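S-adenosylmethionine:tRNA ribosyltransferase-isomerase (Thermotoga maritima, PDB 1VKY) probably transfers and isomerises the ribose moiety of S-adenosylmethionine onto the 7-aminomethyl group of a 7-deazaguanine in tRNA, giving epoxyqueuosine. Local coordinates at residues M41-H44 against R49-H52; R56-Y61 against P193-K198; A88-L93 against T117-D122; I102-V107 against F235-K240. All blocks are in the same frame, centred on the assembly; numbering follows the deposited sequence.

Contact 1: residues M41-H44 against R49-H52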
# COMPACT_ATOMS: atom_id res chain seq x y z
N MET B 41 -18.93 -3.90 7.17
CA MET B 41 -20.33 -3.63 6.89
C MET B 41 -20.96 -4.92 6.35
O MET B 41 -20.44 -5.52 5.43
CB MET B 41 -20.49 -2.53 5.84
CG MET B 41 -21.93 -2.08 5.68
SD MET B 41 -22.15 -0.68 4.57
CE MET B 41 -21.35 0.65 5.44
N VAL B 42 -22.10 -5.31 6.91
CA VAL B 42 -22.80 -6.50 6.49
C VAL B 42 -24.11 -6.11 5.82
O VAL B 42 -24.95 -5.44 6.43
CB VAL B 42 -23.07 -7.43 7.69
CG1 VAL B 42 -23.72 -8.71 7.24
CG2 VAL B 42 -21.75 -7.77 8.43
N LEU B 43 -24.28 -6.63 4.61
CA LEU B 43 -25.45 -6.43 3.78
C LEU B 43 -26.24 -7.75 3.64
O LEU B 43 -25.71 -8.76 3.22
CB LEU B 43 -25.02 -5.95 2.39
CG LEU B 43 -24.84 -4.43 2.22
CD1 LEU B 43 -23.89 -3.87 3.17
CD2 LEU B 43 -24.43 -4.13 0.83
N HIS B 44 -27.52 -7.70 4.02
CA HIS B 44 -28.42 -8.84 3.94
C HIS B 44 -29.36 -8.57 2.78
O HIS B 44 -30.29 -7.76 2.88
CB HIS B 44 -29.21 -8.98 5.25
CG HIS B 44 -28.37 -9.19 6.47
ND1 HIS B 44 -28.09 -10.45 6.96
CD2 HIS B 44 -27.77 -8.32 7.31
CE1 HIS B 44 -27.35 -10.34 8.06
NE2 HIS B 44 -27.15 -9.06 8.30
N ARG B 49 -31.32 -5.48 5.17
CA ARG B 49 -30.72 -5.02 6.39
C ARG B 49 -29.22 -4.75 6.21
O ARG B 49 -28.50 -5.52 5.56
CB ARG B 49 -30.93 -6.06 7.47
CG ARG B 49 -30.43 -5.61 8.80
CD ARG B 49 -30.45 -6.74 9.86
NE ARG B 49 -29.98 -6.18 11.12
CZ ARG B 49 -29.51 -6.86 12.15
NH1 ARG B 49 -29.45 -8.18 12.14
NH2 ARG B 49 -29.11 -6.18 13.22
N ILE B 50 -28.78 -3.62 6.76
CA ILE B 50 -27.37 -3.25 6.80
C ILE B 50 -26.91 -3.18 8.26
O ILE B 50 -27.59 -2.57 9.11
CB ILE B 50 -27.13 -1.90 6.08
CG1 ILE B 50 -27.63 -1.95 4.63
CG2 ILE B 50 -25.66 -1.53 6.05
CD1 ILE B 50 -27.43 -0.63 3.87
N GLU B 51 -25.77 -3.79 8.55
CA GLU B 51 -25.16 -3.71 9.88
C GLU B 51 -23.73 -3.24 9.84
O GLU B 51 -23.01 -3.40 8.85
CB GLU B 51 -25.12 -5.06 10.58
CG GLU B 51 -26.42 -5.81 10.70
CD GLU B 51 -26.19 -7.11 11.44
OE1 GLU B 51 -26.14 -8.19 10.81
OE2 GLU B 51 -26.00 -7.01 12.64
N HIS B 52 -23.31 -2.67 10.96
CA HIS B 52 -21.96 -2.10 11.08
C HIS B 52 -21.20 -2.83 12.19
O HIS B 52 -21.50 -2.65 13.35
CB HIS B 52 -22.10 -0.61 11.37
CG HIS B 52 -22.90 0.09 10.33
ND1 HIS B 52 -22.38 0.45 9.11
CD2 HIS B 52 -24.21 0.42 10.29
CE1 HIS B 52 -23.32 1.00 8.38
NE2 HIS B 52 -24.45 0.99 9.07

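Contact 2: residues R56-Y61 against P193-K198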
# COMPACT_ATOMS: atom_id res chain seq x y z
N ARG B 56 -13.53 -9.31 12.82
CA ARG B 56 -13.43 -10.58 13.55
C ARG B 56 -14.80 -11.16 13.90
O ARG B 56 -14.93 -12.36 14.13
CB ARG B 56 -12.60 -10.42 14.82
CG ARG B 56 -13.17 -9.42 15.82
CD ARG B 56 -12.36 -9.28 17.12
NE ARG B 56 -10.94 -9.05 16.84
CZ ARG B 56 -10.29 -7.89 16.97
NH1 ARG B 56 -10.91 -6.78 17.41
NH2 ARG B 56 -9.00 -7.85 16.65
N GLU B 57 -15.83 -10.31 13.89
CA GLU B 57 -17.25 -10.73 14.10
C GLU B 57 -17.91 -11.41 12.88
O GLU B 57 -19.08 -11.81 12.92
CB GLU B 57 -18.05 -9.50 14.54
CG GLU B 57 -17.60 -9.00 15.90
CD GLU B 57 -18.07 -7.59 16.23
OE1 GLU B 57 -18.41 -6.79 15.35
OE2 GLU B 57 -18.07 -7.27 17.42
N ILE B 58 -17.14 -11.60 11.81
CA ILE B 58 -17.61 -12.36 10.64
C ILE B 58 -18.02 -13.75 11.03
O ILE B 58 -18.95 -14.28 10.44
CB ILE B 58 -16.53 -12.41 9.50
CG1 ILE B 58 -17.16 -12.90 8.18
CG2 ILE B 58 -15.31 -13.26 9.89
CD1 ILE B 58 -16.30 -12.63 7.00
N ILE B 59 -17.38 -14.32 12.04
CA ILE B 59 -17.73 -15.66 12.49
C ILE B 59 -19.21 -15.81 12.92
O ILE B 59 -19.79 -16.88 12.80
CB ILE B 59 -16.79 -16.04 13.65
CG1 ILE B 59 -16.90 -17.53 13.99
CG2 ILE B 59 -17.03 -15.15 14.87
CD1 ILE B 59 -15.70 -18.02 14.78
N GLU B 60 -19.81 -14.74 13.41
CA GLU B 60 -21.24 -14.75 13.83
C GLU B 60 -22.24 -14.90 12.66
O GLU B 60 -23.45 -14.99 12.88
CB GLU B 60 -21.54 -13.44 14.57
CG GLU B 60 -20.68 -13.28 15.80
CD GLU B 60 -20.93 -11.96 16.49
OE1 GLU B 60 -21.92 -11.31 16.16
OE2 GLU B 60 -20.17 -11.60 17.38
N TYR B 61 -21.72 -14.87 11.42
CA TYR B 61 -22.53 -14.99 10.22
C TYR B 61 -22.29 -16.31 9.51
O TYR B 61 -22.93 -16.59 8.53
CB TYR B 61 -22.22 -13.82 9.26
CG TYR B 61 -22.61 -12.51 9.86
CD1 TYR B 61 -21.69 -11.75 10.55
CD2 TYR B 61 -23.95 -12.08 9.84
CE1 TYR B 61 -22.04 -10.54 11.15
CE2 TYR B 61 -24.32 -10.88 10.43
CZ TYR B 61 -23.35 -10.11 11.10
OH TYR B 61 -23.70 -8.92 11.69
N PRO B 193 -4.42 -15.34 11.15
CA PRO B 193 -4.32 -16.77 11.51
C PRO B 193 -5.18 -17.15 12.71
O PRO B 193 -5.71 -18.24 12.75
CB PRO B 193 -2.84 -16.97 11.81
CG PRO B 193 -2.12 -15.84 11.11
CD PRO B 193 -3.10 -14.68 11.11
N GLU B 194 -5.33 -16.25 13.66
CA GLU B 194 -6.16 -16.48 14.84
C GLU B 194 -7.64 -16.59 14.47
O GLU B 194 -8.35 -17.42 15.02
CB GLU B 194 -5.93 -15.35 15.85
CG GLU B 194 -6.79 -15.36 17.09
N LEU B 195 -8.09 -15.76 13.52
CA LEU B 195 -9.49 -15.82 13.04
C LEU B 195 -9.75 -17.09 12.25
O LEU B 195 -10.72 -17.82 12.48
CB LEU B 195 -9.84 -14.55 12.25
CG LEU B 195 -11.28 -14.40 11.71
CD1 LEU B 195 -12.36 -14.55 12.81
CD2 LEU B 195 -11.42 -13.07 11.01
N ILE B 196 -8.83 -17.39 11.35
CA ILE B 196 -8.94 -18.60 10.59
C ILE B 196 -9.05 -19.81 11.50
O ILE B 196 -9.85 -20.68 11.26
CB ILE B 196 -7.75 -18.70 9.63
CG1 ILE B 196 -7.95 -17.67 8.51
CG2 ILE B 196 -7.62 -20.12 9.07
CD1 ILE B 196 -6.69 -17.28 7.80
N GLU B 197 -8.25 -19.87 12.57
CA GLU B 197 -8.33 -20.99 13.50
C GLU B 197 -9.69 -21.05 14.24
O GLU B 197 -10.28 -22.10 14.33
CB GLU B 197 -7.16 -20.93 14.48
CG GLU B 197 -5.87 -21.46 13.88
CD GLU B 197 -5.75 -22.98 13.97
OE1 GLU B 197 -6.41 -23.71 13.19
N LYS B 198 -10.18 -19.92 14.73
CA LYS B 198 -11.54 -19.88 15.30
C LYS B 198 -12.59 -20.38 14.31
O LYS B 198 -13.47 -21.16 14.66
CB LYS B 198 -11.91 -18.46 15.72
CG LYS B 198 -11.29 -17.99 16.99
CD LYS B 198 -11.85 -16.62 17.36
CE LYS B 198 -11.28 -16.10 18.69
NZ LYS B 198 -9.86 -15.69 18.59

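Contact 3: residues A88-L93 against T117-D122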
# COMPACT_ATOMS: atom_id res chain seq x y z
N ALA B 88 9.19 -28.00 -33.89
CA ALA B 88 8.37 -26.80 -33.61
C ALA B 88 8.84 -26.08 -32.36
O ALA B 88 9.33 -26.72 -31.44
CB ALA B 88 6.93 -27.19 -33.43
N SER B 89 8.65 -24.76 -32.34
CA SER B 89 9.04 -23.89 -31.20
C SER B 89 7.92 -23.66 -30.15
O SER B 89 7.08 -22.77 -30.31
CB SER B 89 9.49 -22.53 -31.72
OG SER B 89 9.64 -21.63 -30.63
N ILE B 90 7.98 -24.39 -29.04
CA ILE B 90 6.88 -24.45 -28.07
C ILE B 90 7.15 -23.66 -26.79
O ILE B 90 8.23 -23.71 -26.22
CB ILE B 90 6.63 -25.92 -27.76
CG1 ILE B 90 6.29 -26.63 -29.08
CG2 ILE B 90 5.52 -26.09 -26.75
CD1 ILE B 90 6.16 -28.08 -28.97
N GLU B 91 6.15 -22.92 -26.34
CA GLU B 91 6.26 -22.17 -25.10
C GLU B 91 5.75 -23.03 -23.94
O GLU B 91 4.75 -23.74 -24.07
CB GLU B 91 5.47 -20.86 -25.19
CG GLU B 91 5.57 -19.98 -23.96
CD GLU B 91 4.55 -18.86 -23.96
OE1 GLU B 91 3.54 -18.96 -24.70
OE2 GLU B 91 4.74 -17.88 -23.22
N ILE B 92 6.46 -22.96 -22.82
CA ILE B 92 6.13 -23.71 -21.62
C ILE B 92 6.04 -22.73 -20.47
O ILE B 92 6.99 -21.99 -20.20
CB ILE B 92 7.24 -24.75 -21.31
CG1 ILE B 92 7.41 -25.73 -22.47
CG2 ILE B 92 6.92 -25.48 -20.01
CD1 ILE B 92 8.73 -26.48 -22.43
N LEU B 93 4.89 -22.72 -19.79
CA LEU B 93 4.69 -21.92 -18.58
C LEU B 93 4.44 -22.84 -17.40
O LEU B 93 3.48 -23.61 -17.43
CB LEU B 93 3.46 -21.01 -18.74
CG LEU B 93 3.47 -20.08 -19.93
CD1 LEU B 93 2.11 -19.46 -20.10
CD2 LEU B 93 4.52 -19.00 -19.70
N THR B 117 6.01 -37.08 -25.60
CA THR B 117 6.61 -36.02 -26.38
C THR B 117 7.86 -35.52 -25.65
O THR B 117 7.79 -35.23 -24.45
CB THR B 117 5.61 -34.85 -26.61
OG1 THR B 117 4.50 -35.31 -27.39
CG2 THR B 117 6.21 -33.74 -27.44
N GLU B 118 8.99 -35.44 -26.36
CA GLU B 118 10.23 -34.90 -25.79
C GLU B 118 10.42 -33.46 -26.26
O GLU B 118 10.10 -33.13 -27.40
CB GLU B 118 11.44 -35.76 -26.17
CG GLU B 118 12.78 -35.24 -25.64
CD GLU B 118 12.85 -35.25 -24.13
N LEU B 119 10.95 -32.62 -25.38
CA LEU B 119 11.14 -31.19 -25.65
C LEU B 119 12.53 -30.77 -25.20
O LEU B 119 12.95 -31.07 -24.09
CB LEU B 119 10.09 -30.36 -24.90
CG LEU B 119 8.62 -30.77 -25.12
CD1 LEU B 119 7.69 -30.09 -24.12
CD2 LEU B 119 8.16 -30.47 -26.53
N VAL B 120 13.28 -30.09 -26.08
CA VAL B 120 14.60 -29.63 -25.72
C VAL B 120 14.55 -28.12 -25.53
O VAL B 120 13.99 -27.41 -26.36
CB VAL B 120 15.64 -30.04 -26.79
CG1 VAL B 120 17.03 -29.60 -26.36
CG2 VAL B 120 15.60 -31.55 -27.02
N ILE B 121 15.10 -27.65 -24.41
CA ILE B 121 15.27 -26.22 -24.14
C ILE B 121 16.72 -25.82 -24.45
O ILE B 121 16.96 -25.02 -25.37
CB ILE B 121 14.92 -25.88 -22.69
CG1 ILE B 121 13.42 -26.16 -22.40
CG2 ILE B 121 15.26 -24.42 -22.36
CD1 ILE B 121 13.14 -27.56 -21.91
N ASP B 122 17.66 -26.37 -23.67
CA ASP B 122 19.12 -26.23 -23.86
C ASP B 122 19.73 -27.59 -24.13
O ASP B 122 19.07 -28.62 -24.09
CB ASP B 122 19.81 -25.76 -22.57
CG ASP B 122 19.76 -24.31 -22.34
OD1 ASP B 122 19.38 -23.57 -23.27
OD2 ASP B 122 20.09 -23.82 -21.25

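Contact 4: residues I102-V107 against F235-K240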
# COMPACT_ATOMS: atom_id res chain seq x y z
N ILE B 102 9.05 -32.05 -11.71
CA ILE B 102 7.80 -32.47 -12.36
C ILE B 102 6.73 -31.39 -12.10
O ILE B 102 6.31 -31.13 -10.94
CB ILE B 102 7.32 -33.90 -11.89
CG1 ILE B 102 8.42 -34.93 -12.05
CG2 ILE B 102 6.09 -34.34 -12.68
CD1 ILE B 102 8.02 -36.34 -11.67
N TRP B 103 6.30 -30.75 -13.19
CA TRP B 103 5.40 -29.61 -13.15
C TRP B 103 4.23 -29.75 -14.11
O TRP B 103 4.41 -30.21 -15.25
CB TRP B 103 6.19 -28.36 -13.57
CG TRP B 103 7.18 -27.91 -12.57
CD1 TRP B 103 8.41 -28.48 -12.29
CD2 TRP B 103 7.04 -26.81 -11.69
NE1 TRP B 103 9.03 -27.78 -11.29
CE2 TRP B 103 8.22 -26.75 -10.90
CE3 TRP B 103 6.05 -25.85 -11.49
CZ2 TRP B 103 8.42 -25.77 -9.94
CZ3 TRP B 103 6.26 -24.87 -10.55
CH2 TRP B 103 7.44 -24.85 -9.78
N LYS B 104 3.05 -29.31 -13.67
CA LYS B 104 1.95 -29.04 -14.56
C LYS B 104 2.26 -27.73 -15.22
O LYS B 104 2.55 -26.75 -14.55
CB LYS B 104 0.62 -28.89 -13.81
CG LYS B 104 0.09 -30.18 -13.29
CD LYS B 104 -1.08 -29.98 -12.34
CE LYS B 104 -2.27 -29.33 -13.01
NZ LYS B 104 -3.03 -30.33 -13.76
N CYS B 105 2.17 -27.73 -16.54
CA CYS B 105 2.59 -26.61 -17.37
C CYS B 105 1.53 -26.27 -18.39
O CYS B 105 0.77 -27.13 -18.84
CB CYS B 105 3.87 -26.96 -18.13
SG CYS B 105 5.28 -27.27 -17.03
N LEU B 106 1.53 -25.01 -18.78
CA LEU B 106 0.75 -24.56 -19.91
C LEU B 106 1.70 -24.61 -21.09
O LEU B 106 2.76 -24.00 -21.05
CB LEU B 106 0.24 -23.13 -19.64
CG LEU B 106 -1.22 -22.89 -19.92
CD1 LEU B 106 -1.39 -22.84 -21.43
CD2 LEU B 106 -2.09 -23.97 -19.30
N VAL B 107 1.35 -25.38 -22.12
CA VAL B 107 2.22 -25.57 -23.27
C VAL B 107 1.48 -25.05 -24.50
O VAL B 107 0.35 -25.46 -24.76
CB VAL B 107 2.59 -27.05 -23.43
CG1 VAL B 107 3.32 -27.27 -24.71
CG2 VAL B 107 3.45 -27.50 -22.25
N PHE B 235 -3.80 -16.53 -15.63
CA PHE B 235 -4.53 -17.76 -15.80
C PHE B 235 -5.11 -18.09 -14.45
O PHE B 235 -4.41 -18.05 -13.43
CB PHE B 235 -3.62 -18.90 -16.28
CG PHE B 235 -2.92 -18.61 -17.57
CD1 PHE B 235 -1.70 -17.96 -17.58
CD2 PHE B 235 -3.48 -18.98 -18.76
CE1 PHE B 235 -1.05 -17.67 -18.75
CE2 PHE B 235 -2.84 -18.71 -19.95
CZ PHE B 235 -1.63 -18.06 -19.95
N TYR B 236 -6.40 -18.41 -14.42
CA TYR B 236 -6.98 -18.89 -13.18
C TYR B 236 -6.77 -20.38 -13.11
O TYR B 236 -6.64 -21.07 -14.13
CB TYR B 236 -8.49 -18.58 -13.07
CG TYR B 236 -9.33 -19.28 -14.10
CD1 TYR B 236 -9.71 -20.63 -13.92
CD2 TYR B 236 -9.74 -18.64 -15.26
CE1 TYR B 236 -10.48 -21.27 -14.85
CE2 TYR B 236 -10.53 -19.29 -16.18
CZ TYR B 236 -10.90 -20.58 -15.97
OH TYR B 236 -11.63 -21.23 -16.93
N GLN B 237 -6.73 -20.89 -11.89
CA GLN B 237 -6.76 -22.33 -11.68
C GLN B 237 -7.71 -22.65 -10.54
O GLN B 237 -7.66 -22.01 -9.50
CB GLN B 237 -5.34 -22.83 -11.31
CG GLN B 237 -5.25 -24.36 -11.10
CD GLN B 237 -3.90 -24.83 -10.59
OE1 GLN B 237 -3.08 -24.01 -10.18
NE2 GLN B 237 -3.68 -26.14 -10.61
N VAL B 238 -8.56 -23.64 -10.75
CA VAL B 238 -9.43 -24.21 -9.73
C VAL B 238 -9.08 -25.67 -9.65
O VAL B 238 -9.47 -26.49 -10.50
CB VAL B 238 -10.94 -24.07 -10.07
CG1 VAL B 238 -11.80 -24.49 -8.86
CG2 VAL B 238 -11.27 -22.63 -10.43
N PRO B 239 -8.31 -26.02 -8.64
CA PRO B 239 -7.79 -27.34 -8.55
C PRO B 239 -8.82 -28.36 -8.08
O PRO B 239 -9.89 -28.02 -7.58
CB PRO B 239 -6.63 -27.18 -7.53
CG PRO B 239 -7.03 -26.06 -6.66
CD PRO B 239 -7.87 -25.15 -7.52
N LYS B 240 -8.46 -29.63 -8.25
CA LYS B 240 -9.35 -30.74 -7.99
C LYS B 240 -9.95 -30.68 -6.61
O LYS B 240 -11.11 -30.95 -6.45
CB LYS B 240 -8.62 -32.07 -8.15
CG LYS B 240 -8.26 -32.46 -9.59
CD LYS B 240 -7.77 -33.90 -9.71
CE LYS B 240 -8.02 -34.49 -11.13
NZ LYS B 240 -8.22 -36.00 -11.23

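Contact 1: residues M41-H44 against R49-H52
The His44 ring meets its partners at its edge: Glu51 OE1 lies near the ring plane, 2.8 Å from His44 NE2, and Arg49 O approaches the same edge near CD2. On the same side of this antiparallel beta hairpin, strand 39-44 running into 49-54, the Glu51 carboxyl group covers one face of the Arg49 guanidinium; Arg49 NH2 and Glu51 OE2 are 3.3 Å apart, paired by charge without a directed N-H. NE2 donates to the anti lone pair of OE1 at an N-H...O angle of 162°, and Tyr61 OH bonds to the same oxygen. A phenylalanine at His44 would probably leave Glu51 OE1 without this donor and its carboxylate freer to turn. Val42 and Glu51 form a hydrogen-bonded pair, with Val42 N to Glu51 O 2.9 Å and Glu51 N to Val42 O 2.8 Å. The other face carries Met41, Leu43, Ile50 and His52; helix 320-332 covers the first three. There Ile50 CG2 touches Met41 CG at 3.8 Å and Leu43 CD1 at 4.1 Å. Met41 has CG anti to the backbone N (chi1 -171°) and bends at its last torsion, bringing CE 3.6 Å from His52 CE1 at the ring edge; His52 ND1 hydrogen-bonds to Tyr335 OH.

Contact 2: residues R56-Y61 against P193-K198
Arg56 opens the contact with its backbone: its carbonyl O lies 3.6 Å from Leu195 CD1. The motif is plain helix packing, in which a short 3-10 segment following strand 49-54 rests against the first turns of helix 193-202 through a few apolar side chains that touch each other and the facing backbone, with no hydrogen bond between the two segments. The fork of Leu195 reaches the Arg56 main chain with both methyls, CD2 coming to 4.1 Å from Arg56 CA, while the arginine side chain heads away from the helix and its NH2 forms a salt bridge with Asp36. Two residues on, Ile58 presents its CG2 methyl, which meets Leu195 CD2 at 4.1 Å with the two side chains crossing at about a right angle. Its chi1 of -166° places that methyl between the backbone N and the carbonyl carbon; Ile58 also packs on Leu40 of strand 39-44. Leu195 thus fills the join between the 3-10 segment and the helix, touching Asp36 and Phe55 as well; an alanine here would probably open a gap beside Ile58 and the Arg56 carbonyl. Ile59 O accepts a hydrogen bond from Lys202 NZ, one turn beyond Lys198. The Ile59 side chain ends on the Lys198 stem, its CD1 lying 3.9 Å from Lys198 CB and equally close to Lys198 O.

Contact 3: residues A88-L93 against T117-D122
Ile90 and Ile92 both reach toward Leu119, and each takes hold of a different branch of its fork. The two isoleucines sit two residues apart on strand 89-97 and so project from the same face of the antiparallel sheet. Their conformations are nearly identical: CG1 lies beside the backbone N, opposite the carbonyl carbon, with chi1 of -58° in Ile90 and -59° in Ile92, and the second torsion is extended in both, which pushes each CD1 outward to its full reach. Ile90 CD1 meets Leu119 CD2 at 4.0 Å, the two side chains crossing at about a right angle. Ile92 CD1 meets Leu119 CD1 at 4.1 Å on a more slanted course. Leu119, with CG likewise beside its own backbone N, directs both methyls at strand 89-97. Ile90 also packs on Val107 and Val113, and Ile92 on Cys105, while the backbone O of Leu119 is held by Ser126 OG. Strands 89-97 and 118-120 are not neighbours in the order of the six-stranded sheet, so contact between their side chains is consistent with a sheet that curls back on itself around an apolar interior. Every meeting is methyl against methyl, with no hydrogen bond or charge across the contact: it rests on burial and the fit of methyls, while the strands take their positions from backbone bonds to their own neighbours in the sheet.

Contact 4: residues I102-V107 against F235-K240
The backbones of 102-107 and 235-240 stay well apart, their nearest CA atoms, Leu106 and Phe235, being 9.5 Å from each other, with no hydrogen bond across. This is a sheet-to-sheet packing: strand 102-108 belongs to the six-stranded antiparallel sheet, strand 234-238 to the mixed nine-stranded sheet, and the side chains between them join the two parts of the fold. Lys104 and Leu106, two residues apart on one strand, face Gln237 and Phe235, two residues apart on the other. The apolar half is sparse: Leu106 CG lies 4.5 Å from Phe235 CE2, approaching the ring obliquely. Leu106 has an unusual first torsion of -133°, away from the staggered positions, and CG is its nearest atom to the ring. The polar half has Lys104 and Gln237 passing close without bonding to each other. Gln237 is extended along its whole chain, with chi1 -178°, and its terminal amide is gripped at both ends: Gln237 OE1 is hydrogen-bonded to His212 NE2, and Gln237 NE2 to Glu96 OE1 of strand 89-97. With one bond to each end, the flip of the amide is probably fixed, and the Glu96 bond adds a polar tie between the sheets. Lys104 instead bends at its last two torsions and sends NZ to Asp135 OD2 and Thr137 OG1. The lysine therefore meets the glutamine with its methylene: Lys104 CE is 4.2 Å from Gln237 NE2, while Lys104 NZ is turned away, 5.3 Å from the same nitrogen.

From the N terminus, contact 1 closes first, a short hairpin at the edge of the mixed sheet. The chain leaves it into the 3-10 segment that opens contact 2, and the two touch where Tyr61 packs on Val42 and His44. Contact 2 closes a long loop only at helix 193-202, and within that loop the antiparallel sheet is built. Contact 3 is nested there, joining strands 89-97 and 118-120. Contact 4 crosses both: it starts on strand 102-108, between the segments of contact 3, and ends on strand 234-238, beyond contact 2, tying the antiparallel sheet to the mixed one. Contacts 1 and 3 lie on opposite sides of the chain's centre, their centres about 53 Å apart.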